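Local coordinates for protein N-acetylglucosamine-specific lectin (Saxidomus purpuratus, PDB 6A7T) that binds N-acetylated sugars such as N-acetyl-D-glucosamine and N-acetyl-D-galactosamine through a C-type lectin fold in a calcium-independent manner, at residues 33-37 with 38-42; 92-96 with 97-101; 112-116 with 117-121; 141-144 with 145-149. One frame throughout, in Å; residues are numbered along the deposited sequence. Where two conformers were deposited one is given.

Interactions 2, 3 and 4 gather on the sugar-binding side of the C-type lectin domain, while interaction 1 lies on the opposite side of the chain's centre, its own centre 24 to 26 Å from theirs and close to the bound calcium ion. Y101 of interaction 2 packs on interaction 3: its CD2 lies 3.8 Å from W114 CZ2, and its CE2 is 4.0 Å from P119 CB. Interaction 2 touches interaction 4 where R93 NH2 comes 3.6 Å from C144 SG. Interactions 3 and 4 do not touch, their nearest atoms being about 7 Å apart, yet they supply K118 and H141, which bind sugar in other structures of the protein, none being bound here.

Interaction 1: 33-37 with 38-42; sequences KFFGG and SCYLF
Y40 lies along the backbone of 33-37. Its CB and CG pass K33 O, and CD1 comes 3.6 Å from that oxygen. CE1 then meets F35 at O (3.5 Å) and at CB (3.9 Å); K33 O and F35 O both lie at the ring edge, in its plane. With CG anti to the carbonyl carbon (chi1 -59°), the ring runs toward the turn. At the tip, OH is hydrogen-bonded to E71, a ligand of the calcium ion, and receives a bond from a water (2.7 Å from OH to the water O) that also donates to G36 O. The backbone is a two-residue beta hairpin: strands 33-35 and 38-47 join through a type I' turn from F35 to S38, with both glycines of the turn at positive phi. Paired N-H···O bonds link K33 with Y40 and F35 with S38. On the face of F34 and C39, F34 CD1 approaches S38 O at 3.3 Å, and C39 is disulfide-bonded to C28. Farther from the turn, K33 CD lies 3.9 Å from F42 CD1, the two side chains crossing at about a right angle. S38 OG is hydrogen-bonded to E154, another calcium ligand.

Interaction 2: 92-96 with 97-101; sequences ARWNE and EHNDY
W94 and Y101 form the aromatic part of the contact, a T-shaped pair: the indole edge is directed at the phenol face, the planes are 84° apart, and W94 CE3 stands over the centre of the Y101 ring. With CG anti to the backbone N (chi1 -178°), the indole also covers the returning strand, and D100 CA lies over one of its faces, 3.5 Å from CZ3. N99 OD1 approaches the indole edge, 3.4 Å from CZ2, its amide almost perpendicular to the ring. The backbone bonds belong to a beta hairpin with a G1 bulge, N99 and D100 together standing opposite the single residue N95. N95 N donates to D100 O at 3.0 Å, D100 N returns a longer bond to N95 O, and N99 N reaches that oxygen weakly. Among side chains, W94 NE1 donates to E96 OE1 at 2.9 Å, nearly in the indole plane, and that oxygen is also in a salt bridge with K123. Y101 OH accepts bonds from the backbone N of N122 and G124. The indole is thus fixed at its N-H and against the tyrosine face, while the tyrosine ties this hairpin to the loop leading into strand 125-131.

Interaction 3: 112-116 with 117-121; sequences IGWGP and GKPDN
W114 presents one face of its indole to P119. P119 CD stands over the five-membered ring, 3.6 Å from its centroid and only 7° off the normal, a CH-pi contact of nearly ideal direction. P119 CB lies over the six-membered ring on the same face, 3.6 Å from W114 CH2, and CG is nearest CE2 and CZ2, so the pyrrolidine packs on both rings. Edge-to-face contacts with Y101 and W138 complete the aromatic cluster about W114. At the root of the indole, W114 CB rests 3.4 Å from K118 O. The peptide bond between K118 and P119 is cis, the feature that long-loop C-type lectins commonly carry at their sugar site. Before it, a type II turn from G115 to K118 is closed by K118 N donating to G115 O at 3.0 Å, with G117 at positive phi. K118 CB leaves the turn past G115 O at 3.4 Å; the chain then bends at chi2 (-59°), and NZ forms a salt bridge with D120 OD2 (2.9 Å), using the syn lone pair of that oxygen. K118 is a ligand-binding residue for N-acetylglucosamine and N-acetylgalactosamine, and D120 for a second calcium ion, none of them bound to this chain. The carboxylate would partly offset the ammonium charge and may hold the lysine in place for sugar, consistent with calcium-independent recognition.

Interaction 4: 141-144 with 145-149; sequences HVDC and ENTNG
H141 and T147 approach from opposite directions and meet at the edge of the imidazole: T147 OG1 lies in the ring plane, 2.8 Å from H141 NE2, in a hydrogen bond for which either atom could be the donor. H141 CG stands anti to the backbone N (chi1 -174°), which carries the ring across the loop toward the threonine. T147 CB sits behind its hydroxyl, 3.3 Å from the same NE2, and T147 CG2 is 3.5 Å from H141 NE2, so the whole branched end of the threonine borders that corner of the imidazole. D143 crosses T147 at a slant, its CB 3.5 Å from T147 OG1. Its carboxylate reaches past the threonine to the backbone N-H groups of E145 and N146. There D143 OD1 accepts two bonds, from E145 N at 3.0 Å on the anti side and from N146 N at 2.9 Å from well above the carboxylate plane, both donors reaching it from the same face. The bond from E145 N closes an Asx turn. The other oxygen, OD2, lies 3.4 Å from N146 CB, while the D143 carboxylate and N146 amide planes are nearly perpendicular. A water donates to both D143 O and T147 O, joining the sides of the loop. C144, disulfide-bonded to C125, ties this loop of the C-type lectin fold to strand 125-131. H141 binds N-acetylgalactosamine in another structure of the protein, and its bond with T147 probably restrains the rotation of the ring, leaving ND1 on the side away from the threonine.

Interaction 1: 33-37 with 38-42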
loop_
_atom_site.group_PDB
_atom_site.type_symbol
_atom_site.label_atom_id
_atom_site.label_comp_id
_atom_site.label_asym_id
_atom_site.label_seq_id
_atom_site.Cartn_x
_atom_site.Cartn_y
_atom_site.Cartn_z
ATOM N N LYS B 33 17.541 9.799 11.883
ATOM C CA LYS B 33 17.978 8.441 11.709
ATOM C C LYS B 33 17.475 7.907 10.368
ATOM O O LYS B 33 16.335 8.124 10.016
ATOM C CB LYS B 33 17.421 7.580 12.840
ATOM C CG LYS B 33 17.776 8.041 14.245
ATOM C CD LYS B 33 17.120 7.191 15.274
ATOM C CE LYS B 33 17.399 7.642 16.687
ATOM N NZ LYS B 33 18.838 7.503 17.008
ATOM N N PHE B 34 18.333 7.172 9.656
ATOM C CA PHE B 34 18.001 6.542 8.402
ATOM C C PHE B 34 17.536 5.094 8.618
ATOM O O PHE B 34 18.187 4.304 9.290
ATOM C CB PHE B 34 19.215 6.525 7.467
ATOM C CG PHE B 34 18.888 5.993 6.094
ATOM C CD1 PHE B 34 18.021 6.688 5.265
ATOM C CD2 PHE B 34 19.370 4.764 5.666
ATOM C CE1 PHE B 34 17.664 6.184 4.023
ATOM C CE2 PHE B 34 19.002 4.253 4.431
ATOM C CZ PHE B 34 18.158 4.963 3.609
ATOM N N PHE B 35 16.430 4.728 7.967
ATOM C CA PHE B 35 15.994 3.318 7.845
ATOM C C PHE B 35 15.107 3.178 6.607
ATOM O O PHE B 35 14.144 3.931 6.416
ATOM C CB PHE B 35 15.258 2.823 9.091
ATOM C CG PHE B 35 14.734 1.420 8.951
ATOM C CD1 PHE B 35 15.540 0.324 9.254
ATOM C CD2 PHE B 35 13.483 1.187 8.386
ATOM C CE1 PHE B 35 15.064 -0.973 9.073
ATOM C CE2 PHE B 35 13.019 -0.107 8.196
ATOM C CZ PHE B 35 13.824 -1.191 8.523
ATOM N N GLY B 36 15.365 2.146 5.784
ATOM C CA GLY B 36 14.432 1.749 4.723
ATOM C C GLY B 36 13.920 2.891 3.843
ATOM O O GLY B 36 12.703 3.047 3.561
ATOM N N GLY B 37 14.843 3.740 3.378
ATOM C CA GLY B 37 14.519 4.794 2.424
ATOM C C GLY B 37 13.816 6.007 3.044
ATOM O O GLY B 37 13.265 6.838 2.335
ATOM N N SER B 38 13.785 6.065 4.377
ATOM C CA SER B 38 13.186 7.170 5.098
ATOM C C SER B 38 14.161 7.718 6.137
ATOM O O SER B 38 15.030 7.044 6.668
ATOM C CB SER B 38 11.896 6.762 5.799
ATOM O OG SER B 38 10.808 6.677 4.885
ATOM N N CYS B 39 13.960 8.988 6.441
ATOM C CA CYS B 39 14.636 9.633 7.523
ATOM C C CYS B 39 13.616 9.893 8.628
ATOM O O CYS B 39 12.550 10.391 8.315
ATOM C CB CYS B 39 15.234 10.951 7.043
ATOM S SG CYS B 39 16.372 10.724 5.642
ATOM N N TYR B 40 14.013 9.715 9.890
ATOM C CA TYR B 40 13.095 9.795 11.029
ATOM C C TYR B 40 13.644 10.736 12.110
ATOM O O TYR B 40 14.854 10.683 12.461
ATOM C CB TYR B 40 12.886 8.415 11.655
ATOM C CG TYR B 40 12.318 7.372 10.731
ATOM C CD1 TYR B 40 13.118 6.621 9.874
ATOM C CD2 TYR B 40 10.960 7.155 10.667
ATOM C CE1 TYR B 40 12.598 5.671 9.015
ATOM C CE2 TYR B 40 10.412 6.215 9.802
ATOM C CZ TYR B 40 11.231 5.468 8.967
ATOM O OH TYR B 40 10.694 4.544 8.118
ATOM N N LEU B 41 12.741 11.511 12.713
ATOM C CA LEU B 41 13.130 12.355 13.871
ATOM C C LEU B 41 12.287 11.880 15.041
ATOM O O LEU B 41 11.096 12.003 15.007
ATOM C CB LEU B 41 12.905 13.828 13.543
ATOM C CG LEU B 41 13.273 14.798 14.675
ATOM C CD1 LEU B 41 14.748 14.794 14.936
ATOM C CD2 LEU B 41 12.784 16.191 14.399
ATOM N N PHE B 42 12.953 11.405 16.107
ATOM C CA PHE B 42 12.310 11.013 17.343
ATOM C C PHE B 42 12.377 12.245 18.246
ATOM O O PHE B 42 13.352 12.395 18.999
ATOM C CB PHE B 42 12.916 9.726 17.903
ATOM C CG PHE B 42 12.668 8.487 17.073
ATOM C CD1 PHE B 42 13.404 8.266 15.910
ATOM C CD2 PHE B 42 11.690 7.568 17.418
ATOM C CE1 PHE B 42 13.168 7.149 15.123
ATOM C CE2 PHE B 42 11.464 6.439 16.633
ATOM C CZ PHE B 42 12.183 6.249 15.477
HETATM O O HOH W 1 10.213 5.090 2.851
HETATM O O HOH W 2 11.024 3.040 5.858
#

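Interaction 2: 92-96 with 97-101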
loop_
_atom_site.group_PDB
_atom_site.type_symbol
_atom_site.label_atom_id
_atom_site.label_comp_id
_atom_site.label_asym_id
_atom_site.label_seq_id
_atom_site.Cartn_x
_atom_site.Cartn_y
_atom_site.Cartn_z
ATOM N N ALA B 92 -1.491 9.171 12.219
ATOM C CA ALA B 92 -2.785 8.640 11.891
ATOM C C ALA B 92 -3.781 9.236 12.873
ATOM O O ALA B 92 -3.412 9.478 14.035
ATOM C CB ALA B 92 -2.776 7.147 11.963
ATOM N N ARG B 93 -4.985 9.531 12.367
ATOM C CA ARG B 93 -6.093 9.898 13.196
ATOM C C ARG B 93 -7.398 9.506 12.502
ATOM O O ARG B 93 -7.415 9.046 11.370
ATOM C CB ARG B 93 -6.082 11.370 13.630
ATOM C CG ARG B 93 -6.512 12.400 12.604
ATOM C CD ARG B 93 -6.682 13.781 13.231
ATOM N NE ARG B 93 -7.771 14.021 14.178
ATOM C CZ ARG B 93 -7.860 15.118 14.949
ATOM N NH1 ARG B 93 -7.018 16.128 14.780
ATOM N NH2 ARG B 93 -8.802 15.222 15.862
ATOM N N TRP B 94 -8.467 9.573 13.289
ATOM C CA TRP B 94 -9.838 9.409 12.804
ATOM C C TRP B 94 -10.205 10.497 11.818
ATOM O O TRP B 94 -9.930 11.659 12.044
ATOM C CB TRP B 94 -10.794 9.519 13.985
ATOM C CG TRP B 94 -12.198 9.297 13.514
ATOM C CD1 TRP B 94 -13.167 10.216 13.239
ATOM C CD2 TRP B 94 -12.753 8.011 13.242
ATOM N NE1 TRP B 94 -14.291 9.566 12.775
ATOM C CE2 TRP B 94 -14.078 8.219 12.803
ATOM C CE3 TRP B 94 -12.274 6.705 13.335
ATOM C CZ2 TRP B 94 -14.901 7.158 12.454
ATOM C CZ3 TRP B 94 -13.096 5.658 12.987
ATOM C CH2 TRP B 94 -14.402 5.881 12.564
ATOM N N ASN B 95 -10.864 10.104 10.738
ATOM C CA ASN B 95 -11.424 11.116 9.793
ATOM C C ASN B 95 -12.883 10.740 9.580
ATOM O O ASN B 95 -13.191 9.584 9.310
ATOM C CB ASN B 95 -10.619 11.233 8.497
ATOM C CG ASN B 95 -11.114 12.363 7.617
ATOM O OD1 ASN B 95 -10.595 13.480 7.634
ATOM N ND2 ASN B 95 -12.143 12.081 6.855
ATOM N N GLU B 96 -13.759 11.723 9.802
ATOM C CA GLU B 96 -15.195 11.457 9.798
ATOM C C GLU B 96 -15.637 11.183 8.359
ATOM O O GLU B 96 -16.395 10.253 8.145
ATOM C CB GLU B 96 -15.990 12.595 10.435
ATOM C CG GLU B 96 -17.451 12.245 10.689
ATOM C CD GLU B 96 -17.756 11.076 11.616
ATOM O OE1 GLU B 96 -16.905 10.727 12.449
ATOM O OE2 GLU B 96 -18.875 10.501 11.505
ATOM N N GLU B 97 -15.139 11.961 7.385
ATOM C CA GLU B 97 -15.584 11.670 5.987
ATOM C C GLU B 97 -15.078 10.295 5.543
ATOM O O GLU B 97 -15.791 9.534 4.924
ATOM C CB GLU B 97 -15.129 12.736 4.998
ATOM C CG GLU B 97 -15.955 13.988 5.090
ATOM C CD GLU B 97 -15.444 15.073 6.022
ATOM O OE1 GLU B 97 -14.560 14.767 6.927
ATOM O OE2 GLU B 97 -15.881 16.225 5.801
ATOM N N HIS B 98 -13.815 9.946 5.846
ATOM C CA HIS B 98 -13.300 8.588 5.587
ATOM C C HIS B 98 -14.082 7.555 6.408
ATOM O O HIS B 98 -14.196 6.444 6.012
ATOM C CB HIS B 98 -11.799 8.520 5.911
ATOM C CG HIS B 98 -10.935 9.196 4.903
ATOM N ND1 HIS B 98 -10.954 8.838 3.541
ATOM C CD2 HIS B 98 -9.985 10.148 5.041
ATOM C CE1 HIS B 98 -10.092 9.595 2.892
ATOM N NE2 HIS B 98 -9.480 10.400 3.780
ATOM N N ASN B 99 -14.572 7.988 7.580
ATOM C CA ASN B 99 -15.262 7.161 8.573
ATOM C C ASN B 99 -14.363 5.983 8.948
ATOM O O ASN B 99 -14.812 4.830 9.118
ATOM C CB ASN B 99 -16.654 6.690 8.118
ATOM C CG ASN B 99 -17.491 6.056 9.225
ATOM O OD1 ASN B 99 -17.455 6.461 10.385
ATOM N ND2 ASN B 99 -18.299 5.066 8.873
ATOM N N ASP B 100 -13.069 6.300 9.151
ATOM C CA ASP B 100 -12.128 5.280 9.617
ATOM C C ASP B 100 -10.848 5.923 10.159
ATOM O O ASP B 100 -10.638 7.136 10.087
ATOM C CB ASP B 100 -11.790 4.245 8.536
ATOM C CG ASP B 100 -11.011 4.713 7.314
ATOM O OD1 ASP B 100 -10.321 5.766 7.362
ATOM O OD2 ASP B 100 -11.105 4.006 6.277
ATOM N N TYR B 101 -10.012 5.052 10.709
ATOM C CA TYR B 101 -8.613 5.386 11.045
ATOM C C TYR B 101 -7.704 5.080 9.855
ATOM O O TYR B 101 -7.731 3.996 9.359
ATOM C CB TYR B 101 -8.114 4.562 12.224
ATOM C CG TYR B 101 -8.626 4.962 13.587
ATOM C CD1 TYR B 101 -8.320 6.195 14.155
ATOM C CD2 TYR B 101 -9.367 4.065 14.338
ATOM C CE1 TYR B 101 -8.775 6.524 15.427
ATOM C CE2 TYR B 101 -9.824 4.381 15.610
ATOM C CZ TYR B 101 -9.489 5.602 16.177
ATOM O OH TYR B 101 -9.969 5.997 17.413
#

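Interaction 3: 112-116 with 117-121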
loop_
_atom_site.group_PDB
_atom_site.type_symbol
_atom_site.label_atom_id
_atom_site.label_comp_id
_atom_site.label_asym_id
_atom_site.label_seq_id
_atom_site.Cartn_x
_atom_site.Cartn_y
_atom_site.Cartn_z
ATOM N N ILE B 112 -0.953 -3.514 9.888
ATOM C CA ILE B 112 -1.833 -3.223 10.994
ATOM C C ILE B 112 -1.029 -3.429 12.266
ATOM O O ILE B 112 -0.557 -4.528 12.551
ATOM C CB ILE B 112 -3.095 -4.114 10.989
ATOM C CG1 ILE B 112 -3.807 -4.031 9.635
ATOM C CG2 ILE B 112 -4.016 -3.745 12.147
ATOM C CD1 ILE B 112 -4.534 -2.730 9.375
ATOM N N GLY B 113 -0.846 -2.341 13.028
ATOM C CA GLY B 113 0.070 -2.352 14.163
ATOM C C GLY B 113 -0.597 -2.092 15.508
ATOM O O GLY B 113 0.097 -1.761 16.506
ATOM N N TRP B 114 -1.922 -2.146 15.567
ATOM C CA TRP B 114 -2.662 -1.960 16.866
ATOM C C TRP B 114 -2.168 -2.939 17.932
ATOM O O TRP B 114 -1.871 -4.116 17.686
ATOM C CB TRP B 114 -4.155 -2.183 16.689
ATOM C CG TRP B 114 -4.873 -1.233 15.814
ATOM C CD1 TRP B 114 -5.407 -1.500 14.588
ATOM C CD2 TRP B 114 -5.141 0.134 16.111
ATOM N NE1 TRP B 114 -6.054 -0.395 14.125
ATOM C CE2 TRP B 114 -5.877 0.637 15.021
ATOM C CE3 TRP B 114 -4.816 0.981 17.177
ATOM C CZ2 TRP B 114 -6.321 1.949 14.968
ATOM C CZ3 TRP B 114 -5.272 2.274 17.118
ATOM C CH2 TRP B 114 -6.004 2.752 16.035
ATOM N N GLY B 115 -2.080 -2.428 19.168
ATOM C CA GLY B 115 -1.768 -3.254 20.285
ATOM C C GLY B 115 -2.943 -4.197 20.557
ATOM O O GLY B 115 -4.057 -3.942 20.103
ATOM N N PRO B 116 -2.734 -5.295 21.308
ATOM C CA PRO B 116 -3.872 -6.104 21.778
ATOM C C PRO B 116 -4.984 -5.300 22.471
ATOM O O PRO B 116 -4.766 -4.412 23.309
ATOM C CB PRO B 116 -3.141 -7.077 22.706
ATOM C CG PRO B 116 -1.803 -7.268 22.044
ATOM C CD PRO B 116 -1.449 -5.830 21.758
ATOM N N GLY B 117 -6.215 -5.561 22.064
ATOM C CA GLY B 117 -7.328 -4.880 22.626
ATOM C C GLY B 117 -7.606 -3.538 21.980
ATOM O O GLY B 117 -8.620 -2.921 22.297
ATOM N N LYS B 118 -6.724 -3.075 21.074
ATOM C CA LYS B 118 -6.914 -1.765 20.434
ATOM C C LYS B 118 -7.334 -1.987 18.976
ATOM O O LYS B 118 -7.012 -3.029 18.412
ATOM C CB LYS B 118 -5.615 -0.958 20.542
ATOM C CG LYS B 118 -5.021 -0.902 21.945
ATOM C CD LYS B 118 -5.961 -0.292 22.952
ATOM C CE LYS B 118 -5.284 0.059 24.261
ATOM N NZ LYS B 118 -6.227 0.754 25.159
ATOM N N PRO B 119 -8.038 -1.008 18.385
ATOM C CA PRO B 119 -8.379 0.276 18.976
ATOM C C PRO B 119 -9.585 0.321 19.933
ATOM O O PRO B 119 -10.468 -0.519 19.856
ATOM C CB PRO B 119 -8.702 1.150 17.764
ATOM C CG PRO B 119 -9.283 0.155 16.783
ATOM C CD PRO B 119 -8.451 -1.085 16.981
ATOM N N ASP B 120 -9.671 1.370 20.751
ATOM C CA ASP B 120 -10.878 1.663 21.573
ATOM C C ASP B 120 -12.018 2.262 20.735
ATOM O O ASP B 120 -13.177 2.266 21.188
ATOM C CB ASP B 120 -10.495 2.571 22.720
ATOM C CG ASP B 120 -9.681 1.809 23.741
ATOM O OD1 ASP B 120 -10.250 0.849 24.327
ATOM O OD2 ASP B 120 -8.497 2.143 23.925
ATOM N N ASN B 121 -11.691 2.804 19.549
ATOM C CA ASN B 121 -12.666 3.438 18.622
ATOM C C ASN B 121 -13.235 4.683 19.288
ATOM O O ASN B 121 -14.455 4.830 19.473
ATOM C CB ASN B 121 -13.720 2.437 18.129
ATOM C CG ASN B 121 -13.095 1.406 17.220
ATOM O OD1 ASN B 121 -13.242 0.205 17.404
ATOM N ND2 ASN B 121 -12.354 1.882 16.242
#

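Interaction 4: 141-144 with 145-149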
loop_
_atom_site.group_PDB
_atom_site.type_symbol
_atom_site.label_atom_id
_atom_site.label_comp_id
_atom_site.label_asym_id
_atom_site.label_seq_id
_atom_site.Cartn_x
_atom_site.Cartn_y
_atom_site.Cartn_z
ATOM N N HIS B 141 -5.950 7.653 21.049
ATOM C CA HIS B 141 -6.162 8.565 22.197
ATOM C C HIS B 141 -7.179 9.651 21.808
ATOM O O HIS B 141 -7.007 10.312 20.808
ATOM C CB HIS B 141 -4.834 9.186 22.586
ATOM C CG HIS B 141 -4.908 10.004 23.827
ATOM N ND1 HIS B 141 -5.130 9.424 25.049
ATOM C CD2 HIS B 141 -4.784 11.330 24.031
ATOM C CE1 HIS B 141 -5.159 10.383 25.960
ATOM N NE2 HIS B 141 -4.929 11.545 25.387
ATOM N N VAL B 142 -8.163 9.943 22.688
ATOM C CA VAL B 142 -9.290 10.841 22.384
ATOM C C VAL B 142 -8.809 12.274 22.187
ATOM O O VAL B 142 -9.328 12.999 21.341
ATOM C CB VAL B 142 -10.385 10.815 23.478
ATOM C CG1 VAL B 142 -9.854 11.253 24.831
ATOM C CG2 VAL B 142 -11.579 11.689 23.103
ATOM N N ASP B 143 -7.860 12.699 23.025
ATOM C CA ASP B 143 -7.453 14.064 23.077
ATOM C C ASP B 143 -6.272 14.307 22.137
ATOM O O ASP B 143 -5.112 14.034 22.473
ATOM C CB ASP B 143 -7.103 14.464 24.506
ATOM C CG ASP B 143 -7.085 15.968 24.686
ATOM O OD1 ASP B 143 -6.963 16.701 23.673
ATOM O OD2 ASP B 143 -7.161 16.415 25.847
ATOM N N CYS B 144 -6.588 14.958 21.021
ATOM C CA CYS B 144 -5.679 15.232 19.952
ATOM C C CYS B 144 -5.088 16.623 20.069
ATOM O O CYS B 144 -4.285 17.013 19.213
ATOM C CB CYS B 144 -6.417 15.094 18.627
ATOM S SG CYS B 144 -6.841 13.371 18.297
ATOM N N GLU B 145 -5.451 17.361 21.135
ATOM C CA GLU B 145 -4.919 18.668 21.288
ATOM C C GLU B 145 -4.098 18.832 22.575
ATOM O O GLU B 145 -3.036 19.515 22.548
ATOM C CB GLU B 145 -6.053 19.689 21.188
ATOM C CG GLU B 145 -5.482 21.077 21.051
ATOM C CD GLU B 145 -6.483 22.190 20.823
ATOM O OE1 GLU B 145 -7.674 21.876 20.484
ATOM O OE2 GLU B 145 -6.065 23.375 21.011
ATOM N N ASN B 146 -4.570 18.262 23.692
ATOM C CA ASN B 146 -4.087 18.681 25.022
ATOM C C ASN B 146 -3.287 17.610 25.776
ATOM O O ASN B 146 -2.795 17.855 26.893
ATOM C CB ASN B 146 -5.250 19.227 25.843
ATOM C CG ASN B 146 -5.483 20.662 25.434
ATOM O OD1 ASN B 146 -4.546 21.464 25.403
ATOM N ND2 ASN B 146 -6.686 20.954 25.020
ATOM N N THR B 147 -3.080 16.439 25.196
ATOM C CA THR B 147 -2.240 15.471 25.809
ATOM C C THR B 147 -0.847 15.622 25.214
ATOM O O THR B 147 -0.618 15.327 24.020
ATOM C CB THR B 147 -2.795 14.058 25.650
ATOM O OG1 THR B 147 -4.089 14.045 26.264
ATOM C CG2 THR B 147 -1.870 12.988 26.196
ATOM N N ASN B 148 0.084 16.133 26.016
ATOM C CA ASN B 148 1.358 16.529 25.487
ATOM C C ASN B 148 2.310 15.347 25.505
ATOM O O ASN B 148 2.425 14.698 26.502
ATOM C CB ASN B 148 1.948 17.711 26.257
ATOM C CG ASN B 148 1.356 19.016 25.781
ATOM O OD1 ASN B 148 2.031 19.815 25.130
ATOM N ND2 ASN B 148 0.126 19.279 26.132
ATOM N N GLY B 149 3.004 15.132 24.382
ATOM C CA GLY B 149 3.986 14.094 24.308
ATOM C C GLY B 149 4.987 14.332 23.208
ATOM O O GLY B 149 4.884 15.298 22.471
HETATM O O HOH W 3 -2.810 15.417 22.193
#